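Local coordinates for protein extracellular ligand-binding receptor (Desulfohalobium retbaense DSM 5692, PDB 5ERE) that probably senses small extracellular solutes, binding 2-oxo-4-methylpentanoic acid in a leucine-binding-protein-like domain that is joined to a tandem PAS-type sensor region, at residues E115-F126 with A204-I212; L171-L182 with Q196-Q205. All blocks are in the same frame, centred on the assembly; numbering follows the deposited sequence.

Contact 1 of 2, residues E115-F126 with A204-I212; sequences EQEQLAAYLTDF and AQLVGTRPI. With COI (2-oxo-4-methylpentanoic acid), chain B.
Glu115 reaches with its side chain fully extended (chi1 -177°) to the start of the 3-10 turn just beyond strand 205-208, where the syn lone pair of its OE2 takes the backbone N-H of Arg210; OE2 and Arg210 N are 2.8 Å apart. The same oxygen is hydrogen-bonded to Thr230. OE1 works through water: one molecule donates to Glu115 OE1 and accepts from Arg210 NE, bridging a carboxylate and a guanidinium whose planes stand 55° apart. The Arg210 chain bends at chi3, ahead of NE, and this carries the guanidinium to the ligand: Arg210 NH1 meets the keto oxygen O3 of 2-oxo-4-methylpentanoic acid at 3.0 Å while NH2 meets carboxylate O2 at 2.8 Å. Farther along the helix, nearly antiparallel to the strand, Leu119 CD1 presses tightly on Val207 CG1 (3.5 Å). Tyr122 turns its ring edge to Val207 CG2, CE2 lying 3.9 Å from it, and Phe126 CE1 lies over the rim of one face of that ring. The tyrosine hydroxyl ends beside the Gln205 amide, whose NE2 bonds to Leu206 O and Gly226 O. Glu115 is thus a second-shell residue: its carboxylate probably offsets some of the arginine's charge through water, without a direct salt bridge, while NH1 and NH2 serve the ligand.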
loop_
_atom_site.group_PDB
_atom_site.type_symbol
_atom_site.label_atom_id
_atom_site.label_comp_id
_atom_site.label_asym_id
_atom_site.label_seq_id
_atom_site.Cartn_x
_atom_site.Cartn_y
_atom_site.Cartn_z
ATOM N N GLU A 115 -1.877 -0.473 -6.240
ATOM C CA GLU A 115 -2.951 -1.376 -5.870
ATOM C C GLU A 115 -2.404 -2.811 -5.770
ATOM O O GLU A 115 -2.792 -3.578 -4.879
ATOM C CB GLU A 115 -4.121 -1.313 -6.878
ATOM C CG GLU A 115 -5.298 -2.203 -6.452
ATOM C CD GLU A 115 -6.507 -2.134 -7.368
ATOM O OE1 GLU A 115 -6.418 -1.522 -8.448
ATOM O OE2 GLU A 115 -7.566 -2.699 -7.000
ATOM N N GLN A 116 -1.479 -3.148 -6.668
ATOM C CA GLN A 116 -0.817 -4.477 -6.667
ATOM C C GLN A 116 -0.006 -4.748 -5.380
ATOM O O GLN A 116 -0.088 -5.841 -4.798
ATOM C CB GLN A 116 0.099 -4.597 -7.893
ATOM C CG GLN A 116 0.525 -6.026 -8.179
ATOM C CD GLN A 116 1.661 -6.486 -7.289
ATOM O OE1 GLN A 116 2.611 -5.732 -7.023
ATOM N NE2 GLN A 116 1.557 -7.725 -6.795
ATOM N N GLU A 117 0.727 -3.731 -4.918
ATOM C CA GLU A 117 1.467 -3.792 -3.646
ATOM C C GLU A 117 0.553 -4.135 -2.466
ATOM O O GLU A 117 0.936 -4.870 -1.555
ATOM C CB GLU A 117 2.154 -2.459 -3.354
ATOM C CG GLU A 117 3.646 -2.418 -3.650
ATOM C CD GLU A 117 4.140 -1.018 -3.983
ATOM O OE1 GLU A 117 3.823 -0.037 -3.237
ATOM O OE2 GLU A 117 4.837 -0.910 -5.017
ATOM N N GLN A 118 -0.655 -3.591 -2.475
ATOM C CA GLN A 118 -1.587 -3.870 -1.393
ATOM C C GLN A 118 -2.187 -5.284 -1.537
ATOM O O GLN A 118 -2.257 -6.034 -0.563
ATOM C CB GLN A 118 -2.680 -2.809 -1.353
ATOM C CG GLN A 118 -2.089 -1.397 -1.046
ATOM C CD GLN A 118 -3.142 -0.346 -0.757
ATOM O OE1 GLN A 118 -3.347 0.601 -1.548
ATOM N NE2 GLN A 118 -3.813 -0.494 0.386
ATOM N N LEU A 119 -2.648 -5.621 -2.741
ATOM C CA LEU A 119 -3.241 -6.922 -2.987
ATOM C C LEU A 119 -2.254 -8.056 -2.633
ATOM O O LEU A 119 -2.672 -9.108 -2.150
ATOM C CB LEU A 119 -3.696 -7.029 -4.455
ATOM C CG LEU A 119 -4.386 -8.319 -4.932
ATOM C CD1 LEU A 119 -5.739 -8.501 -4.300
ATOM C CD2 LEU A 119 -4.538 -8.308 -6.448
ATOM N N ALA A 120 -0.960 -7.797 -2.818
ATOM C CA ALA A 120 0.101 -8.761 -2.518
ATOM C C ALA A 120 0.129 -9.197 -1.061
ATOM O O ALA A 120 0.666 -10.255 -0.757
ATOM C CB ALA A 120 1.485 -8.174 -2.900
ATOM N N ALA A 121 -0.418 -8.390 -0.159
ATOM C CA ALA A 121 -0.427 -8.769 1.256
ATOM C C ALA A 121 -1.347 -9.945 1.492
ATOM O O ALA A 121 -1.149 -10.707 2.428
ATOM C CB ALA A 121 -0.859 -7.605 2.160
ATOM N N TYR A 122 -2.389 -10.039 0.674
ATOM C CA TYR A 122 -3.332 -11.150 0.751
ATOM C C TYR A 122 -2.793 -12.359 -0.021
ATOM O O TYR A 122 -2.802 -13.477 0.487
ATOM C CB TYR A 122 -4.684 -10.717 0.193
ATOM C CG TYR A 122 -5.762 -11.767 0.263
ATOM C CD1 TYR A 122 -6.276 -12.169 1.491
ATOM C CD2 TYR A 122 -6.291 -12.337 -0.890
ATOM C CE1 TYR A 122 -7.272 -13.120 1.579
ATOM C CE2 TYR A 122 -7.283 -13.310 -0.815
ATOM C CZ TYR A 122 -7.772 -13.692 0.430
ATOM O OH TYR A 122 -8.765 -14.637 0.551
ATOM N N LEU A 123 -2.323 -12.105 -1.240
ATOM C CA LEU A 123 -1.978 -13.170 -2.195
ATOM C C LEU A 123 -0.762 -13.980 -1.752
ATOM O O LEU A 123 -0.524 -15.088 -2.254
ATOM C CB LEU A 123 -1.703 -12.589 -3.598
ATOM C CG LEU A 123 -2.896 -12.155 -4.459
ATOM C CD1 LEU A 123 -2.469 -11.713 -5.865
ATOM C CD2 LEU A 123 -3.919 -13.256 -4.541
ATOM N N THR A 124 0.010 -13.431 -0.827
ATOM C CA THR A 124 1.266 -14.043 -0.451
ATOM C C THR A 124 1.037 -15.363 0.332
ATOM O O THR A 124 1.928 -16.184 0.403
ATOM C CB THR A 124 2.150 -13.022 0.343
ATOM O OG1 THR A 124 3.508 -13.478 0.400
ATOM C CG2 THR A 124 1.617 -12.756 1.743
ATOM N N ASP A 125 -0.171 -15.585 0.852
ATOM C CA ASP A 125 -0.491 -16.821 1.573
ATOM C C ASP A 125 -1.094 -17.901 0.668
ATOM O O ASP A 125 -1.725 -18.848 1.149
ATOM C CB ASP A 125 -1.449 -16.518 2.718
ATOM C CG ASP A 125 -0.832 -15.604 3.755
ATOM O OD1 ASP A 125 0.396 -15.710 3.968
ATOM O OD2 ASP A 125 -1.573 -14.782 4.341
ATOM N N PHE A 126 -0.904 -17.735 -0.638
ATOM C CA PHE A 126 -1.368 -18.694 -1.634
ATOM C C PHE A 126 -0.186 -19.140 -2.477
ATOM O O PHE A 126 0.485 -18.306 -3.089
ATOM C CB PHE A 126 -2.447 -18.086 -2.524
ATOM C CG PHE A 126 -3.694 -17.691 -1.790
ATOM C CD1 PHE A 126 -3.800 -16.442 -1.172
ATOM C CD2 PHE A 126 -4.765 -18.558 -1.719
ATOM C CE1 PHE A 126 -4.950 -16.093 -0.507
ATOM C CE2 PHE A 126 -5.915 -18.208 -1.053
ATOM C CZ PHE A 126 -6.011 -16.966 -0.449
ATOM N N ALA A 204 -11.133 -22.657 -6.254
ATOM C CA ALA A 204 -10.164 -21.656 -5.794
ATOM C C ALA A 204 -10.799 -20.377 -5.193
ATOM O O ALA A 204 -11.909 -19.994 -5.545
ATOM C CB ALA A 204 -9.231 -21.274 -6.965
ATOM N N GLN A 205 -10.092 -19.751 -4.257
ATOM C CA GLN A 205 -10.498 -18.434 -3.733
ATOM C C GLN A 205 -10.479 -17.422 -4.870
ATOM O O GLN A 205 -9.460 -17.283 -5.549
ATOM C CB GLN A 205 -9.564 -17.970 -2.605
ATOM C CG GLN A 205 -9.741 -16.504 -2.191
ATOM C CD GLN A 205 -11.002 -16.267 -1.382
ATOM O OE1 GLN A 205 -11.256 -16.974 -0.402
ATOM N NE2 GLN A 205 -11.799 -15.268 -1.780
ATOM N N LEU A 206 -11.606 -16.751 -5.099
ATOM C CA LEU A 206 -11.675 -15.685 -6.094
ATOM C C LEU A 206 -11.143 -14.368 -5.511
ATOM O O LEU A 206 -11.387 -14.058 -4.348
ATOM C CB LEU A 206 -13.106 -15.516 -6.587
ATOM C CG LEU A 206 -13.729 -16.767 -7.201
ATOM C CD1 LEU A 206 -15.099 -16.412 -7.720
ATOM C CD2 LEU A 206 -12.850 -17.349 -8.305
ATOM N N VAL A 207 -10.411 -13.619 -6.334
ATOM C CA VAL A 207 -9.738 -12.390 -5.924
ATOM C C VAL A 207 -9.873 -11.386 -7.061
ATOM O O VAL A 207 -9.713 -11.736 -8.227
ATOM C CB VAL A 207 -8.249 -12.626 -5.608
ATOM C CG1 VAL A 207 -7.558 -11.337 -5.169
ATOM C CG2 VAL A 207 -8.076 -13.739 -4.559
ATOM N N GLY A 208 -10.172 -10.131 -6.735
ATOM C CA GLY A 208 -10.309 -9.127 -7.772
ATOM C C GLY A 208 -9.765 -7.798 -7.318
ATOM O O GLY A 208 -9.133 -7.711 -6.265
ATOM N N THR A 209 -10.003 -6.779 -8.139
ATOM C CA THR A 209 -9.414 -5.445 -7.959
ATOM C C THR A 209 -10.528 -4.395 -8.100
ATOM O O THR A 209 -11.711 -4.737 -8.269
ATOM C CB THR A 209 -8.259 -5.193 -8.986
ATOM O OG1 THR A 209 -8.774 -5.145 -10.317
ATOM C CG2 THR A 209 -7.173 -6.298 -8.897
ATOM N N ARG A 210 -10.144 -3.121 -8.080
ATOM C CA ARG A 210 -11.092 -2.000 -7.962
ATOM C C ARG A 210 -12.358 -2.085 -8.845
ATOM O O ARG A 210 -13.454 -1.930 -8.351
ATOM C CB ARG A 210 -10.319 -0.676 -8.238
ATOM C CG ARG A 210 -11.195 0.566 -8.489
ATOM C CD ARG A 210 -10.287 1.774 -8.977
ATOM N NE ARG A 210 -9.379 1.283 -10.009
ATOM C CZ ARG A 210 -9.652 1.223 -11.303
ATOM N NH1 ARG A 210 -10.792 1.672 -11.769
ATOM N NH2 ARG A 210 -8.768 0.689 -12.146
ATOM N N PRO A 211 -12.215 -2.339 -10.153
ATOM C CA PRO A 211 -13.344 -2.413 -11.093
ATOM C C PRO A 211 -14.414 -3.464 -10.790
ATOM O O PRO A 211 -15.524 -3.366 -11.320
ATOM C CB PRO A 211 -12.658 -2.770 -12.418
ATOM C CG PRO A 211 -11.276 -2.282 -12.246
ATOM C CD PRO A 211 -10.947 -2.610 -10.846
ATOM N N ILE A 212 -14.099 -4.452 -9.964
ATOM C CA ILE A 212 -14.997 -5.604 -9.807
ATOM C C ILE A 212 -16.231 -5.307 -8.924
ATOM O O ILE A 212 -17.198 -6.070 -8.917
ATOM C CB ILE A 212 -14.199 -6.813 -9.251
ATOM C CG1 ILE A 212 -14.851 -8.149 -9.647
ATOM C CG2 ILE A 212 -14.063 -6.731 -7.758
ATOM C CD1 ILE A 212 -13.914 -9.330 -9.452
HETATM C C1 COI B . -9.027 0.875 -15.883
HETATM O O1 COI B . -8.551 0.868 -17.049
HETATM O O2 COI B . -8.316 1.100 -14.872
HETATM C C2 COI B . -10.494 0.670 -15.720
HETATM O O3 COI B . -10.988 0.636 -14.609
HETATM C C3 COI B . -11.286 0.553 -17.001
HETATM C C4 COI B . -12.692 0.172 -16.703
HETATM C C5 COI B . -13.541 0.646 -17.863
HETATM C C6 COI B . -12.671 -1.342 -16.544
HETATM O O HOH W 1 -6.641 1.114 -8.803
#

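Contact 2 of 2, residues L171-L182 with Q196-Q205; sequences LATIKARDSEAL and QARQAGIKAQ
Ala181 and Gln205 form a parallel beta bridge in which Gln205 N donates to Glu180 O and Gln205 O accepts from Leu182 N, the latter N to O distance being 2.8 Å. Just ahead of the bridge, Ala204 points its methyl at the incoming chain, with CB 3.5 Å from Ser179 O and in contact with Glu180 O as well. The two helix ends meet through apolar groups. Leu171 divides its branches over helix 190-199: CD1 touches Gln196 CB, whereas CD2 sits 3.6 Å from Ala197 CB. Ile202, its CG1 anti to the carbonyl carbon (chi1 -65°), sends CD1 in between the helices to Leu171 CD2 at 4.0 Å and to Ile174 CG2, and its CG1 lies against Lys175 CB, 3.7 Å away. The remainder of the lysine chain runs past Ile202 to Ala200 O, where NZ donates at 3.1 Å; this is the carbonyl end of a helix, which would be expected to favour a positive charge. That turn closes in a Schellman motif, with Gly201 at positive phi. Arg198 folds back over the following loop: NH1 and NH2 grip Ala204 O end-on, in the guanidinium plane, and NH1 also reaches Ile202 O from above its carbonyl plane. The contact joins elements of the beta-alpha-beta unit of strand 181-185, helix 190-199 and strand 205-208, and adds the preceding helix 168-175 to it. Ile174 packs from that helix onto Ala130 and Leu132 of strand 129-134, Leu182 touches Ala130 from the adjoining strand, and Arg198 lies against Leu206 of strand 205-208.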
loop_
_atom_site.group_PDB
_atom_site.type_symbol
_atom_site.label_atom_id
_atom_site.label_comp_id
_atom_site.label_asym_id
_atom_site.label_seq_id
_atom_site.Cartn_x
_atom_site.Cartn_y
_atom_site.Cartn_z
ATOM N N LEU A 171 -10.392 -21.260 -18.812
ATOM C CA LEU A 171 -10.824 -21.867 -17.562
ATOM C C LEU A 171 -10.394 -23.351 -17.518
ATOM O O LEU A 171 -10.188 -23.899 -16.435
ATOM C CB LEU A 171 -12.349 -21.744 -17.403
ATOM C CG LEU A 171 -13.007 -20.422 -16.965
ATOM C CD1 LEU A 171 -14.513 -20.566 -17.082
ATOM C CD2 LEU A 171 -12.622 -20.006 -15.546
ATOM N N ALA A 172 -10.244 -23.984 -18.685
ATOM C CA ALA A 172 -9.786 -25.387 -18.737
ATOM C C ALA A 172 -8.304 -25.437 -18.397
ATOM O O ALA A 172 -7.893 -26.170 -17.496
ATOM C CB ALA A 172 -10.052 -26.014 -20.109
ATOM N N THR A 173 -7.517 -24.627 -19.103
ATOM C CA THR A 173 -6.117 -24.411 -18.760
ATOM C C THR A 173 -5.952 -24.180 -17.270
ATOM O O THR A 173 -5.048 -24.717 -16.641
ATOM C CB THR A 173 -5.544 -23.190 -19.484
ATOM O OG1 THR A 173 -5.835 -23.273 -20.878
ATOM C CG2 THR A 173 -4.039 -23.080 -19.279
ATOM N N ILE A 174 -6.839 -23.369 -16.711
ATOM C CA ILE A 174 -6.686 -22.916 -15.343
ATOM C C ILE A 174 -6.985 -24.017 -14.333
ATOM O O ILE A 174 -6.257 -24.183 -13.349
ATOM C CB ILE A 174 -7.604 -21.706 -15.064
ATOM C CG1 ILE A 174 -6.959 -20.432 -15.618
ATOM C CG2 ILE A 174 -7.881 -21.569 -13.552
ATOM C CD1 ILE A 174 -7.932 -19.258 -15.747
ATOM N N LYS A 175 -8.088 -24.720 -14.543
ATOM C CA LYS A 175 -8.464 -25.804 -13.648
ATOM C C LYS A 175 -7.343 -26.831 -13.605
ATOM O O LYS A 175 -7.019 -27.358 -12.548
ATOM C CB LYS A 175 -9.768 -26.458 -14.086
ATOM C CG LYS A 175 -10.075 -27.745 -13.341
ATOM C CD LYS A 175 -11.504 -28.187 -13.571
ATOM C CE LYS A 175 -11.640 -29.697 -13.541
ATOM N NZ LYS A 175 -13.021 -30.137 -13.873
ATOM N N ALA A 176 -6.713 -27.044 -14.754
ATOM C CA ALA A 176 -5.663 -28.050 -14.882
ATOM C C ALA A 176 -4.378 -27.643 -14.167
ATOM O O ALA A 176 -3.386 -28.369 -14.230
ATOM C CB ALA A 176 -5.372 -28.325 -16.353
ATOM N N ARG A 177 -4.381 -26.493 -13.492
ATOM C CA ARG A 177 -3.209 -26.120 -12.704
ATOM C C ARG A 177 -3.538 -26.068 -11.229
ATOM O O ARG A 177 -2.696 -25.655 -10.424
ATOM C CB ARG A 177 -2.640 -24.791 -13.160
ATOM C CG ARG A 177 -2.484 -24.659 -14.651
ATOM C CD ARG A 177 -1.093 -25.002 -15.120
ATOM N NE ARG A 177 -0.931 -24.556 -16.506
ATOM C CZ ARG A 177 -0.912 -25.347 -17.579
ATOM N NH1 ARG A 177 -1.007 -26.670 -17.465
ATOM N NH2 ARG A 177 -0.775 -24.803 -18.783
ATOM N N ASP A 178 -4.763 -26.477 -10.889
ATOM C CA ASP A 178 -5.171 -26.644 -9.489
ATOM C C ASP A 178 -4.793 -25.431 -8.647
ATOM O O ASP A 178 -4.080 -25.548 -7.647
ATOM C CB ASP A 178 -4.535 -27.908 -8.912
ATOM C CG ASP A 178 -4.692 -29.097 -9.843
ATOM O OD1 ASP A 178 -5.813 -29.641 -9.906
ATOM O OD2 ASP A 178 -3.712 -29.464 -10.532
ATOM N N SER A 179 -5.251 -24.263 -9.082
ATOM C CA SER A 179 -4.840 -23.033 -8.442
ATOM C C SER A 179 -5.509 -22.921 -7.083
ATOM O O SER A 179 -6.580 -23.482 -6.844
ATOM C CB SER A 179 -5.174 -21.820 -9.318
ATOM O OG SER A 179 -6.574 -21.667 -9.481
ATOM N N GLU A 180 -4.844 -22.196 -6.201
ATOM C CA GLU A 180 -5.325 -21.910 -4.864
ATOM C C GLU A 180 -6.129 -20.595 -4.848
ATOM O O GLU A 180 -7.130 -20.451 -4.138
ATOM C CB GLU A 180 -4.125 -21.821 -3.929
ATOM C CG GLU A 180 -4.215 -22.622 -2.662
ATOM C CD GLU A 180 -2.876 -22.687 -1.963
ATOM O OE1 GLU A 180 -2.661 -21.914 -1.001
ATOM O OE2 GLU A 180 -2.034 -23.506 -2.397
ATOM N N ALA A 181 -5.676 -19.629 -5.631
ATOM C CA ALA A 181 -6.434 -18.395 -5.787
ATOM C C ALA A 181 -6.524 -18.050 -7.263
ATOM O O ALA A 181 -5.537 -18.152 -8.000
ATOM C CB ALA A 181 -5.800 -17.271 -4.985
ATOM N N LEU A 182 -7.726 -17.676 -7.692
ATOM C CA LEU A 182 -7.948 -17.191 -9.050
ATOM C C LEU A 182 -8.182 -15.678 -9.049
ATOM O O LEU A 182 -9.236 -15.226 -8.629
ATOM C CB LEU A 182 -9.150 -17.880 -9.685
ATOM C CG LEU A 182 -9.554 -17.448 -11.106
ATOM C CD1 LEU A 182 -8.387 -17.488 -12.076
ATOM C CD2 LEU A 182 -10.713 -18.307 -11.629
ATOM N N GLN A 196 -19.128 -19.764 -14.421
ATOM C CA GLN A 196 -18.583 -20.792 -15.278
ATOM C C GLN A 196 -17.422 -21.505 -14.594
ATOM O O GLN A 196 -17.300 -22.728 -14.691
ATOM C CB GLN A 196 -18.149 -20.181 -16.606
ATOM C CG GLN A 196 -19.315 -19.585 -17.393
ATOM C CD GLN A 196 -18.942 -19.175 -18.814
ATOM O OE1 GLN A 196 -17.845 -19.453 -19.293
ATOM N NE2 GLN A 196 -19.874 -18.529 -19.499
ATOM N N ALA A 197 -16.586 -20.755 -13.882
ATOM C CA ALA A 197 -15.462 -21.367 -13.176
ATOM C C ALA A 197 -15.935 -22.346 -12.087
ATOM O O ALA A 197 -15.387 -23.445 -11.959
ATOM C CB ALA A 197 -14.567 -20.300 -12.575
ATOM N N ARG A 198 -16.946 -21.958 -11.312
ATOM C CA ARG A 198 -17.482 -22.831 -10.275
ATOM C C ARG A 198 -18.176 -24.041 -10.916
ATOM O O ARG A 198 -18.091 -25.156 -10.397
ATOM C CB ARG A 198 -18.442 -22.065 -9.364
ATOM C CG ARG A 198 -17.752 -21.024 -8.451
ATOM C CD ARG A 198 -17.143 -21.686 -7.234
ATOM N NE ARG A 198 -16.681 -20.736 -6.210
ATOM C CZ ARG A 198 -15.402 -20.450 -5.961
ATOM N NH1 ARG A 198 -14.418 -21.008 -6.659
ATOM N NH2 ARG A 198 -15.093 -19.602 -4.996
ATOM N N GLN A 199 -18.832 -23.823 -12.054
ATOM C CA GLN A 199 -19.530 -24.899 -12.761
ATOM C C GLN A 199 -18.527 -25.815 -13.460
ATOM O O GLN A 199 -18.828 -26.967 -13.765
ATOM C CB GLN A 199 -20.539 -24.325 -13.768
ATOM C CG GLN A 199 -21.869 -23.876 -13.118
ATOM C CD GLN A 199 -22.819 -23.194 -14.092
ATOM O OE1 GLN A 199 -22.440 -22.859 -15.220
ATOM N NE2 GLN A 199 -24.060 -22.973 -13.657
ATOM N N ALA A 200 -17.329 -25.291 -13.695
ATOM C CA ALA A 200 -16.247 -26.055 -14.288
ATOM C C ALA A 200 -15.415 -26.803 -13.224
ATOM O O ALA A 200 -14.399 -27.434 -13.552
ATOM C CB ALA A 200 -15.352 -25.138 -15.118
ATOM N N GLY A 201 -15.852 -26.736 -11.963
ATOM C CA GLY A 201 -15.218 -27.475 -10.878
ATOM C C GLY A 201 -14.117 -26.729 -10.135
ATOM O O GLY A 201 -13.559 -27.248 -9.171
ATOM N N ILE A 202 -13.792 -25.513 -10.573
ATOM C CA ILE A 202 -12.775 -24.699 -9.892
ATOM C C ILE A 202 -13.300 -24.179 -8.553
ATOM O O ILE A 202 -14.316 -23.487 -8.487
ATOM C CB ILE A 202 -12.330 -23.515 -10.754
ATOM C CG1 ILE A 202 -11.629 -24.035 -12.010
ATOM C CG2 ILE A 202 -11.399 -22.600 -9.959
ATOM C CD1 ILE A 202 -11.644 -23.047 -13.163
ATOM N N LYS A 203 -12.577 -24.511 -7.498
ATOM C CA LYS A 203 -12.991 -24.233 -6.135
ATOM C C LYS A 203 -12.119 -23.137 -5.496
ATOM O O LYS A 203 -12.342 -22.754 -4.344
ATOM C CB LYS A 203 -12.923 -25.524 -5.296
ATOM N N ALA A 204 -11.133 -22.657 -6.254
ATOM C CA ALA A 204 -10.164 -21.656 -5.794
ATOM C C ALA A 204 -10.799 -20.377 -5.193
ATOM O O ALA A 204 -11.909 -19.994 -5.545
ATOM C CB ALA A 204 -9.231 -21.274 -6.965
ATOM N N GLN A 205 -10.092 -19.751 -4.257
ATOM C CA GLN A 205 -10.498 -18.434 -3.733
ATOM C C GLN A 205 -10.479 -17.422 -4.870
ATOM O O GLN A 205 -9.460 -17.283 -5.549
ATOM C CB GLN A 205 -9.564 -17.970 -2.605
ATOM C CG GLN A 205 -9.741 -16.504 -2.191
ATOM C CD GLN A 205 -11.002 -16.267 -1.382
ATOM O OE1 GLN A 205 -11.256 -16.974 -0.402
ATOM N NE2 GLN A 205 -11.799 -15.268 -1.780
#

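How the contacts relate
After the five-stranded parallel sheet of the N-terminal part, the chain enters helix 112-123, then strand 129-134, helix 137-149 and strand 154-160 before reaching 171-182. Contact 2 closes a short loop of 13 residues, from the end of strand 181-185 into helix 190-199. It is nested within the 77-residue loop of contact 1, which closes when 204-212 returns to helix 112-123. Ala204 and Gln205 belong to both. The contacts meet on neighbouring parallel strands of one sheet, where Val207 N probably bonds to Leu182 O and the Phe126 ring packs on Ala181. Contact 1 joins helix 112-123 to strand 205-208 and the ligand pocket; contact 2 joins helices 168-175 and 190-199 to that sheet.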